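Putative mandelate racemase (Zymomonas mobilis, PDB 2OX4) binds magnesium and is probably a lyase or dehydratase of the mandelate racemase branch of the enolase superfamily, its actual substrate not being established. Local coordinates at residues 118-132 against 331-345. Residues are numbered along the deposited sequence; the frame is centred on the assembly and turned at random.
Sequences LGGKNREDLRVYASQ and AEIAIPNFCIHEHHQ
Arg123 reaches over to the backbone that leaves helix 322-333 and grips a single carbonyl end-on: NH1 and NH2 both bond to Ile335 O, NH2 at 2.9 Å, the oxygen lying in the guanidinium plane. A bend at chi3 (64°) brings the group there, and Asn122 CB and Phe338 CB cover its two faces. Ile333 O near the helix end is also doubly served, by Asn122 N at 2.9 Å and by Asn122 ND2 at 3.2 Å. A water bridges Leu118 O and Ala334 O, but two buried oxygens have no hydrogen-bond partner in the model: Gly120 O, with a CA-H...O contact from Ala334 CA at 3.1 Å, and Arg123 O, with Ile333 CD1 against it. Leu126 lays CD2 over one face of the Phe338 ring.

Beyond this turn, strands 126-131 and 341-344 run parallel, closing the modified (beta/alpha)7-beta barrel of the enolase superfamily: the last strand meets the first. Backbone bonds alternate from His341 N to Arg127 O through to Ser131 N to His343 O; Gln345 N to Ser131 O, at 3.3 Å, continues them.

On the side of Tyr129 and Ser131, Glu342 is extended with CG anti to its backbone N (chi1 176°), and its OE2 accepts a hydrogen bond from Ser131 OG at 2.7 Å on the anti lone pair. That oxygen also receives a water held by Gln132 NE2 (Gln132 OE1 bonds Gln134 NE2) and forms a salt bridge with Lys166. Tyr129 puts a ring face over Glu342 CA, its OH bonds Gln315, and its side chain lies about 4 Å from that of the magnesium ligand Glu241. On the opposite face, His341 is held at both nitrogens, ND1 by Glu332 OE1 at 2.5 Å, nearly straight and in the ring plane, NE2 by Glu325.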
ATOM      1  N   LEU C 118      10.275 -18.926  33.416  1.00 12.18           N
ATOM      2  CA  LEU C 118      10.095 -18.160  32.169  1.00 12.02           C
ATOM      3  C   LEU C 118      10.731 -18.848  30.956  1.00 13.56           C
ATOM      4  O   LEU C 118      10.716 -18.317  29.839  1.00 13.52           O
ATOM      5  CB  LEU C 118      10.689 -16.762  32.331  1.00 15.61           C
ATOM      6  CG  LEU C 118      10.131 -15.853  33.428  1.00 11.77           C
ATOM      7  CD1 LEU C 118      11.001 -14.585  33.523  1.00 13.92           C
ATOM      8  CD2 LEU C 118       8.671 -15.490  33.133  1.00 17.36           C
ATOM      9  N   GLY C 119      11.286 -20.038  31.168  1.00 10.39           N
ATOM     10  CA  GLY C 119      11.823 -20.824  30.057  1.00 10.99           C
ATOM     11  C   GLY C 119      13.314 -21.107  30.153  1.00 13.23           C
ATOM     12  O   GLY C 119      13.909 -21.663  29.225  1.00 11.92           O
ATOM     13  N   GLY C 120      13.921 -20.732  31.277  1.00 12.02           N
ATOM     14  CA  GLY C 120      15.289 -21.148  31.574  1.00 10.89           C
ATOM     15  C   GLY C 120      16.303 -20.126  31.082  1.00 14.58           C
ATOM     16  O   GLY C 120      15.926 -19.027  30.697  1.00 19.71           O
ATOM     17  N   LYS C 121      17.588 -20.479  31.122  1.00 12.55           N
ATOM     18  CA  LYS C 121      18.673 -19.573  30.712  1.00  9.04           C
ATOM     19  C   LYS C 121      18.967 -19.728  29.229  1.00 10.55           C
ATOM     20  O   LYS C 121      18.940 -20.846  28.712  1.00 12.88           O
ATOM     21  CB  LYS C 121      19.964 -19.932  31.467  1.00 15.92           C
ATOM     22  CG  LYS C 121      20.078 -19.325  32.839  1.00 19.96           C
ATOM     23  CD  LYS C 121      21.464 -19.557  33.428  1.00 21.99           C
ATOM     24  CE  LYS C 121      21.481 -19.125  34.874  1.00 22.59           C
ATOM     25  NZ  LYS C 121      22.011 -20.204  35.737  1.00 26.72           N
ATOM     26  N   ASN C 122      19.312 -18.619  28.561  1.00  6.84           N
ATOM     27  CA  ASN C 122      19.751 -18.662  27.176  1.00 10.76           C
ATOM     28  C   ASN C 122      21.242 -18.352  27.054  1.00 10.85           C
ATOM     29  O   ASN C 122      21.814 -18.399  25.961  1.00 14.27           O
ATOM     30  CB  ASN C 122      18.954 -17.655  26.338  1.00  7.58           C
ATOM     31  CG  ASN C 122      17.576 -18.147  26.039  1.00 11.67           C
ATOM     32  OD1 ASN C 122      17.302 -18.640  24.947  1.00 12.73           O
ATOM     33  ND2 ASN C 122      16.690 -18.047  27.025  1.00 10.36           N
ATOM     34  N   ARG C 123      21.848 -18.014  28.190  1.00 12.96           N
ATOM     35  CA  ARG C 123      23.253 -17.627  28.258  1.00 12.35           C
ATOM     36  C   ARG C 123      23.656 -17.660  29.733  1.00 12.38           C
ATOM     37  O   ARG C 123      22.796 -17.641  30.621  1.00 14.31           O
ATOM     38  CB  ARG C 123      23.461 -16.217  27.687  1.00 12.54           C
ATOM     39  CG  ARG C 123      22.598 -15.131  28.339  1.00  9.82           C
ATOM     40  CD  ARG C 123      22.515 -13.868  27.446  1.00 11.94           C
ATOM     41  NE  ARG C 123      21.832 -14.153  26.181  1.00 12.74           N
ATOM     42  CZ  ARG C 123      20.513 -14.255  26.049  1.00 14.07           C
ATOM     43  NH1 ARG C 123      19.715 -14.050  27.097  1.00  9.09           N
ATOM     44  NH2 ARG C 123      19.992 -14.540  24.861  1.00 11.76           N
ATOM     45  N   GLU C 124      24.956 -17.711  29.996  1.00 13.65           N
ATOM     46  CA  GLU C 124      25.433 -17.863  31.373  1.00 14.18           C
ATOM     47  C   GLU C 124      25.538 -16.536  32.118  1.00 12.99           C
ATOM     48  O   GLU C 124      25.475 -16.505  33.349  1.00 14.46           O
ATOM     49  CB  GLU C 124      26.778 -18.609  31.404  1.00 18.92           C
ATOM     50  CG  GLU C 124      26.661 -20.109  31.083  1.00 26.00           C
ATOM     51  CD  GLU C 124      25.573 -20.826  31.901  1.00 46.70           C
ATOM     52  OE1 GLU C 124      25.609 -20.780  33.152  1.00 40.01           O
ATOM     53  OE2 GLU C 124      24.675 -21.446  31.290  1.00 41.43           O
ATOM     54  N   ASP C 125      25.720 -15.445  31.373  1.00 13.46           N
ATOM     55  CA  ASP C 125      25.720 -14.104  31.959  1.00 10.61           C
ATOM     56  C   ASP C 125      25.273 -13.075  30.914  1.00 13.85           C
ATOM     57  O   ASP C 125      25.001 -13.438  29.768  1.00 13.88           O
ATOM     58  CB  ASP C 125      27.089 -13.749  32.589  1.00 13.11           C
ATOM     59  CG  ASP C 125      28.189 -13.508  31.553  1.00 22.72           C
ATOM     60  OD1 ASP C 125      29.262 -12.987  31.941  1.00 20.14           O
ATOM     61  OD2 ASP C 125      28.010 -13.836  30.361  1.00 19.02           O
ATOM     62  N   LEU C 126      25.206 -11.806  31.312  1.00 10.18           N
ATOM     63  CA  LEU C 126      24.659 -10.749  30.457  1.00 10.89           C
ATOM     64  C   LEU C 126      25.671  -9.618  30.311  1.00 11.78           C
ATOM     65  O   LEU C 126      26.171  -9.100  31.307  1.00 13.51           O
ATOM     66  CB  LEU C 126      23.374 -10.182  31.080  1.00 11.60           C
ATOM     67  CG  LEU C 126      22.230 -11.118  31.497  1.00 16.19           C
ATOM     68  CD1 LEU C 126      21.186 -10.314  32.257  1.00 19.44           C
ATOM     69  CD2 LEU C 126      21.585 -11.791  30.312  1.00 22.22           C
ATOM     70  N   ARG C 127      25.942  -9.231  29.068  1.00 12.14           N
ATOM     71  CA  ARG C 127      26.672  -8.000  28.780  1.00  9.89           C
ATOM     72  C   ARG C 127      25.931  -6.784  29.332  1.00 11.13           C
ATOM     73  O   ARG C 127      24.707  -6.713  29.260  1.00 10.95           O
ATOM     74  CB  ARG C 127      26.869  -7.850  27.278  1.00 12.28           C
ATOM     75  CG  ARG C 127      27.756  -6.689  26.907  1.00 12.25           C
ATOM     76  CD  ARG C 127      27.869  -6.513  25.401  1.00 12.68           C
ATOM     77  NE  ARG C 127      28.827  -5.460  25.086  1.00 13.96           N
ATOM     78  CZ  ARG C 127      28.874  -4.791  23.935  1.00 17.65           C
ATOM     79  NH1 ARG C 127      28.015  -5.058  22.953  1.00 13.69           N
ATOM     80  NH2 ARG C 127      29.786  -3.842  23.767  1.00 11.96           N
ATOM     81  N   VAL C 128      26.680  -5.835  29.891  1.00 11.24           N
ATOM     82  CA  VAL C 128      26.094  -4.657  30.531  1.00 12.43           C
ATOM     83  C   VAL C 128      26.713  -3.379  29.965  1.00 15.23           C
ATOM     84  O   VAL C 128      27.903  -3.349  29.645  1.00 13.77           O
ATOM     85  CB  VAL C 128      26.304  -4.676  32.078  1.00 10.34           C
ATOM     86  CG1 VAL C 128      25.580  -3.524  32.723  1.00 12.64           C
ATOM     87  CG2 VAL C 128      25.817  -5.999  32.690  1.00 14.62           C
ATOM     88  N   TYR C 129      25.904  -2.327  29.832  1.00 13.26           N
ATOM     89  CA  TYR C 129      26.440  -0.993  29.588  1.00 12.14           C
ATOM     90  C   TYR C 129      26.237  -0.038  30.757  1.00 10.76           C
ATOM     91  O   TYR C 129      25.263  -0.147  31.509  1.00 11.05           O
ATOM     92  CB  TYR C 129      25.933  -0.394  28.254  1.00 13.87           C
ATOM     93  CG  TYR C 129      24.476   0.063  28.164  1.00 11.44           C
ATOM     94  CD1 TYR C 129      24.068   1.313  28.647  1.00 14.61           C
ATOM     95  CD2 TYR C 129      23.526  -0.726  27.517  1.00 13.42           C
ATOM     96  CE1 TYR C 129      22.739   1.734  28.540  1.00  9.27           C
ATOM     97  CE2 TYR C 129      22.207  -0.303  27.391  1.00  9.85           C
ATOM     98  CZ  TYR C 129      21.824   0.928  27.880  1.00 12.83           C
ATOM     99  OH  TYR C 129      20.516   1.326  27.736  1.00  9.76           O
ATOM    100  N   ALA C 130      27.186   0.879  30.917  1.00 12.88           N
ATOM    101  CA  ALA C 130      27.101   1.923  31.916  1.00 12.73           C
ATOM    102  C   ALA C 130      26.250   3.079  31.397  1.00 12.67           C
ATOM    103  O   ALA C 130      26.630   3.733  30.424  1.00 13.71           O
ATOM    104  CB  ALA C 130      28.519   2.421  32.247  1.00 11.55           C
ATOM    105  N   SER C 131      25.134   3.343  32.076  1.00 14.12           N
ATOM    106  CA  SER C 131      24.075   4.179  31.530  1.00 18.44           C
ATOM    107  C   SER C 131      23.994   5.578  32.128  1.00 20.50           C
ATOM    108  O   SER C 131      23.968   5.735  33.357  1.00 21.79           O
ATOM    109  CB  SER C 131      22.721   3.503  31.695  1.00 16.13           C
ATOM    110  OG  SER C 131      21.725   4.231  30.991  1.00 16.28           O
ATOM    111  N   GLN C 132      23.880   6.565  31.230  1.00 12.46           N
ATOM    112  CA  GLN C 132      23.603   7.977  31.543  1.00 16.90           C
ATOM    113  C   GLN C 132      24.843   8.654  32.134  1.00 17.45           C
ATOM    114  O   GLN C 132      24.804   9.194  33.242  1.00 20.05           O
ATOM    115  CB  GLN C 132      22.349   8.169  32.434  1.00 16.25           C
ATOM    116  CG  GLN C 132      21.079   7.386  31.988  1.00 19.62           C
ATOM    117  CD  GLN C 132      20.470   7.860  30.665  1.00 21.19           C
ATOM    118  OE1 GLN C 132      20.950   8.805  30.042  1.00 22.85           O
ATOM    119  NE2 GLN C 132      19.381   7.207  30.247  1.00 21.98           N
ATOM    120  N   ALA C 331      14.033 -11.735  33.327  1.00 10.05           N
ATOM    121  CA  ALA C 331      13.350 -11.564  32.031  1.00 11.65           C
ATOM    122  C   ALA C 331      14.356 -11.692  30.879  1.00 10.26           C
ATOM    123  O   ALA C 331      14.121 -12.407  29.910  1.00 10.29           O
ATOM    124  CB  ALA C 331      12.636 -10.202  31.981  1.00 11.46           C
ATOM    125  N   GLU C 332      15.496 -11.024  31.017  1.00  8.03           N
ATOM    126  CA  GLU C 332      16.500 -10.982  29.962  1.00  8.26           C
ATOM    127  C   GLU C 332      17.254 -12.282  29.749  1.00 12.78           C
ATOM    128  O   GLU C 332      17.553 -12.646  28.609  1.00 10.72           O
ATOM    129  CB  GLU C 332      17.490  -9.861  30.216  1.00  8.40           C
ATOM    130  CG  GLU C 332      16.889  -8.473  30.005  1.00 11.19           C
ATOM    131  CD  GLU C 332      17.859  -7.369  30.378  1.00 15.72           C
ATOM    132  OE1 GLU C 332      18.609  -7.524  31.371  1.00 16.93           O
ATOM    133  OE2 GLU C 332      17.877  -6.342  29.675  1.00 15.71           O
ATOM    134  N   ILE C 333      17.584 -12.985  30.833  1.00 10.98           N
ATOM    135  CA  ILE C 333      18.318 -14.247  30.682  1.00 11.93           C
ATOM    136  C   ILE C 333      17.438 -15.320  30.030  1.00 11.06           C
ATOM    137  O   ILE C 333      17.947 -16.245  29.399  1.00 11.83           O
ATOM    138  CB  ILE C 333      18.935 -14.743  32.027  1.00 12.11           C
ATOM    139  CG1 ILE C 333      20.153 -15.637  31.752  1.00 15.47           C
ATOM    140  CG2 ILE C 333      17.906 -15.456  32.893  1.00  9.25           C
ATOM    141  CD1 ILE C 333      21.277 -15.448  32.739  1.00 22.21           C
ATOM    142  N   ALA C 334      16.117 -15.168  30.158  1.00  8.46           N
ATOM    143  CA  ALA C 334      15.172 -16.169  29.643  1.00 10.89           C
ATOM    144  C   ALA C 334      14.770 -15.995  28.170  1.00 10.63           C
ATOM    145  O   ALA C 334      13.987 -16.803  27.646  1.00 15.17           O
ATOM    146  CB  ALA C 334      13.920 -16.216  30.506  1.00  7.39           C
ATOM    147  N   ILE C 335      15.267 -14.956  27.505  1.00  8.89           N
ATOM    148  CA  ILE C 335      14.890 -14.735  26.090  1.00  9.34           C
ATOM    149  C   ILE C 335      16.093 -14.980  25.163  1.00 10.63           C
ATOM    150  O   ILE C 335      17.224 -14.661  25.532  1.00 11.20           O
ATOM    151  CB  ILE C 335      14.283 -13.305  25.838  1.00  9.32           C
ATOM    152  CG1 ILE C 335      15.266 -12.196  26.249  1.00 10.48           C
ATOM    153  CG2 ILE C 335      12.915 -13.145  26.555  1.00 10.81           C
ATOM    154  CD1 ILE C 335      14.863 -10.779  25.771  1.00 10.61           C
ATOM    155  N   PRO C 336      15.859 -15.560  23.969  1.00 10.18           N
ATOM    156  CA  PRO C 336      16.956 -15.771  23.013  1.00 12.23           C
ATOM    157  C   PRO C 336      17.483 -14.488  22.354  1.00  8.60           C
ATOM    158  O   PRO C 336      18.677 -14.421  22.025  1.00 11.13           O
ATOM    159  CB  PRO C 336      16.344 -16.716  21.969  1.00 10.48           C
ATOM    160  CG  PRO C 336      14.883 -16.426  22.008  1.00 10.50           C
ATOM    161  CD  PRO C 336      14.583 -16.097  23.457  1.00  9.59           C
ATOM    162  N   ASN C 337      16.619 -13.481  22.188  1.00  9.62           N
ATOM    163  CA  ASN C 337      16.963 -12.276  21.441  1.00  9.22           C
ATOM    164  C   ASN C 337      17.379 -11.108  22.344  1.00 12.75           C
ATOM    165  O   ASN C 337      16.907  -9.993  22.204  1.00  8.49           O
ATOM    166  CB  ASN C 337      15.855 -11.871  20.427  1.00  8.25           C
ATOM    167  CG  ASN C 337      14.463 -11.667  21.077  1.00  8.97           C
ATOM    168  OD1 ASN C 337      14.127 -12.314  22.067  1.00  9.81           O
ATOM    169  ND2 ASN C 337      13.645 -10.775  20.487  1.00  8.14           N
ATOM    170  N   PHE C 338      18.275 -11.379  23.283  1.00 14.75           N
ATOM    171  CA  PHE C 338      18.790 -10.356  24.191  1.00 12.62           C
ATOM    172  C   PHE C 338      19.953  -9.599  23.542  1.00 12.56           C
ATOM    173  O   PHE C 338      20.826 -10.216  22.932  1.00 14.54           O
ATOM    174  CB  PHE C 338      19.255 -11.040  25.497  1.00 11.75           C
ATOM    175  CG  PHE C 338      20.093 -10.162  26.399  1.00 12.44           C
ATOM    176  CD1 PHE C 338      19.501  -9.166  27.166  1.00 13.53           C
ATOM    177  CD2 PHE C 338      21.467 -10.368  26.504  1.00 11.64           C
ATOM    178  CE1 PHE C 338      20.272  -8.367  28.022  1.00 13.45           C
ATOM    179  CE2 PHE C 338      22.247  -9.577  27.347  1.00 12.10           C
ATOM    180  CZ  PHE C 338      21.648  -8.579  28.106  1.00 10.49           C
ATOM    181  N   CYS C 339      19.971  -8.269  23.686  1.00  8.64           N
ATOM    182  CA  CYS C 339      21.055  -7.435  23.150  1.00 11.72           C
ATOM    183  C   CYS C 339      22.117  -7.129  24.236  1.00 13.06           C
ATOM    184  O   CYS C 339      23.283  -7.541  24.130  1.00 12.37           O
ATOM    185  CB  CYS C 339      20.485  -6.114  22.598  1.00 11.49           C
ATOM    186  SG  CYS C 339      21.760  -4.984  22.011  1.00 17.28           S
ATOM    187  N   ILE C 340      21.696  -6.421  25.276  1.00 10.52           N
ATOM    188  CA  ILE C 340      22.617  -5.843  26.279  1.00  9.31           C
ATOM    189  C   ILE C 340      21.770  -5.369  27.466  1.00 13.20           C
ATOM    190  O   ILE C 340      20.559  -5.145  27.320  1.00 10.16           O
ATOM    191  CB  ILE C 340      23.475  -4.697  25.671  1.00  8.16           C
ATOM    192  CG1 ILE C 340      24.674  -4.363  26.574  1.00  9.14           C
ATOM    193  CG2 ILE C 340      22.616  -3.468  25.306  1.00 12.07           C
ATOM    194  CD1 ILE C 340      25.683  -3.427  25.924  1.00 13.23           C
ATOM    195  N   HIS C 341      22.380  -5.275  28.644  1.00  9.68           N
ATOM    196  CA  HIS C 341      21.661  -4.842  29.849  1.00  9.50           C
ATOM    197  C   HIS C 341      22.058  -3.414  30.260  1.00  9.54           C
ATOM    198  O   HIS C 341      23.238  -3.064  30.288  1.00 12.95           O
ATOM    199  CB  HIS C 341      21.906  -5.819  31.010  1.00 11.24           C
ATOM    200  CG  HIS C 341      21.232  -5.405  32.284  1.00 13.95           C
ATOM    201  ND1 HIS C 341      19.967  -5.829  32.627  1.00 13.63           N
ATOM    202  CD2 HIS C 341      21.633  -4.575  33.278  1.00  9.98           C
ATOM    203  CE1 HIS C 341      19.621  -5.290  33.781  1.00 14.09           C
ATOM    204  NE2 HIS C 341      20.614  -4.524  34.199  1.00 11.37           N
ATOM    205  N   GLU C 342      21.060  -2.596  30.576  1.00 10.38           N
ATOM    206  CA  GLU C 342      21.279  -1.224  31.005  1.00 11.61           C
ATOM    207  C   GLU C 342      21.537  -1.191  32.504  1.00 14.16           C
ATOM    208  O   GLU C 342      20.689  -1.620  33.303  1.00 13.68           O
ATOM    209  CB  GLU C 342      20.041  -0.380  30.720  1.00 13.58           C
ATOM    210  CG  GLU C 342      20.185   1.040  31.230  1.00 11.67           C
ATOM    211  CD  GLU C 342      19.008   1.933  30.881  1.00 23.01           C
ATOM    212  OE1 GLU C 342      17.877   1.427  30.674  1.00 16.44           O
ATOM    213  OE2 GLU C 342      19.225   3.158  30.830  1.00 14.74           O
ATOM    214  N   HIS C 343      22.692  -0.658  32.895  1.00 15.14           N
ATOM    215  CA  HIS C 343      22.942  -0.462  34.321  1.00 14.86           C
ATOM    216  C   HIS C 343      23.023   1.022  34.645  1.00 16.78           C
ATOM    217  O   HIS C 343      23.983   1.700  34.262  1.00 14.69           O
ATOM    218  CB  HIS C 343      24.190  -1.221  34.791  1.00 11.59           C
ATOM    219  CG  HIS C 343      24.367  -1.206  36.278  1.00 15.81           C
ATOM    220  ND1 HIS C 343      23.399  -1.666  37.148  1.00 22.57           N
ATOM    221  CD2 HIS C 343      25.392  -0.769  37.052  1.00 18.47           C
ATOM    222  CE1 HIS C 343      23.824  -1.521  38.393  1.00 23.01           C
ATOM    223  NE2 HIS C 343      25.022  -0.965  38.362  1.00 13.17           N
ATOM    224  N   HIS C 344      21.980   1.515  35.320  1.00 21.52           N
ATOM    225  CA  HIS C 344      21.738   2.947  35.449  1.00 23.84           C
ATOM    226  C   HIS C 344      22.580   3.501  36.576  1.00 25.69           C
ATOM    227  O   HIS C 344      22.760   2.846  37.616  1.00 29.23           O
ATOM    228  CB  HIS C 344      20.257   3.230  35.708  1.00 23.06           C
ATOM    229  CG  HIS C 344      19.836   4.623  35.356  1.00 32.48           C
ATOM    230  ND1 HIS C 344      20.250   5.731  36.067  1.00 35.62           N
ATOM    231  CD2 HIS C 344      19.016   5.088  34.381  1.00 26.97           C
ATOM    232  CE1 HIS C 344      19.711   6.818  35.542  1.00 41.61           C
ATOM    233  NE2 HIS C 344      18.958   6.456  34.518  1.00 45.53           N
ATOM    234  N   GLN C 345      23.092   4.711  36.359  1.00 27.07           N
ATOM    235  CA  GLN C 345      23.906   5.411  37.355  1.00 28.85           C
ATOM    236  C   GLN C 345      23.201   5.640  38.702  1.00 26.67           C
ATOM    237  O   GLN C 345      23.853   5.675  39.750  1.00 24.40           O
ATOM    238  CB  GLN C 345      24.494   6.712  36.779  1.00 30.89           C
ATOM    239  CG  GLN C 345      23.491   7.842  36.497  1.00 31.41           C
ATOM    240  CD  GLN C 345      23.186   8.688  37.731  1.00 39.59           C
ATOM    241  OE1 GLN C 345      22.032   8.806  38.142  1.00 40.01           O
ATOM    242  NE2 GLN C 345      24.225   9.267  38.334  1.00 25.65           N
TER
HETATM  243  O   HOH W   1      11.224 -15.934  28.179  1.00 14.73           O
HETATM  244  O   HOH W   2      25.648  -6.816  22.675  1.00 14.97           O
HETATM  245  O   HOH W   3      17.645   4.879  31.671  1.00 29.09           O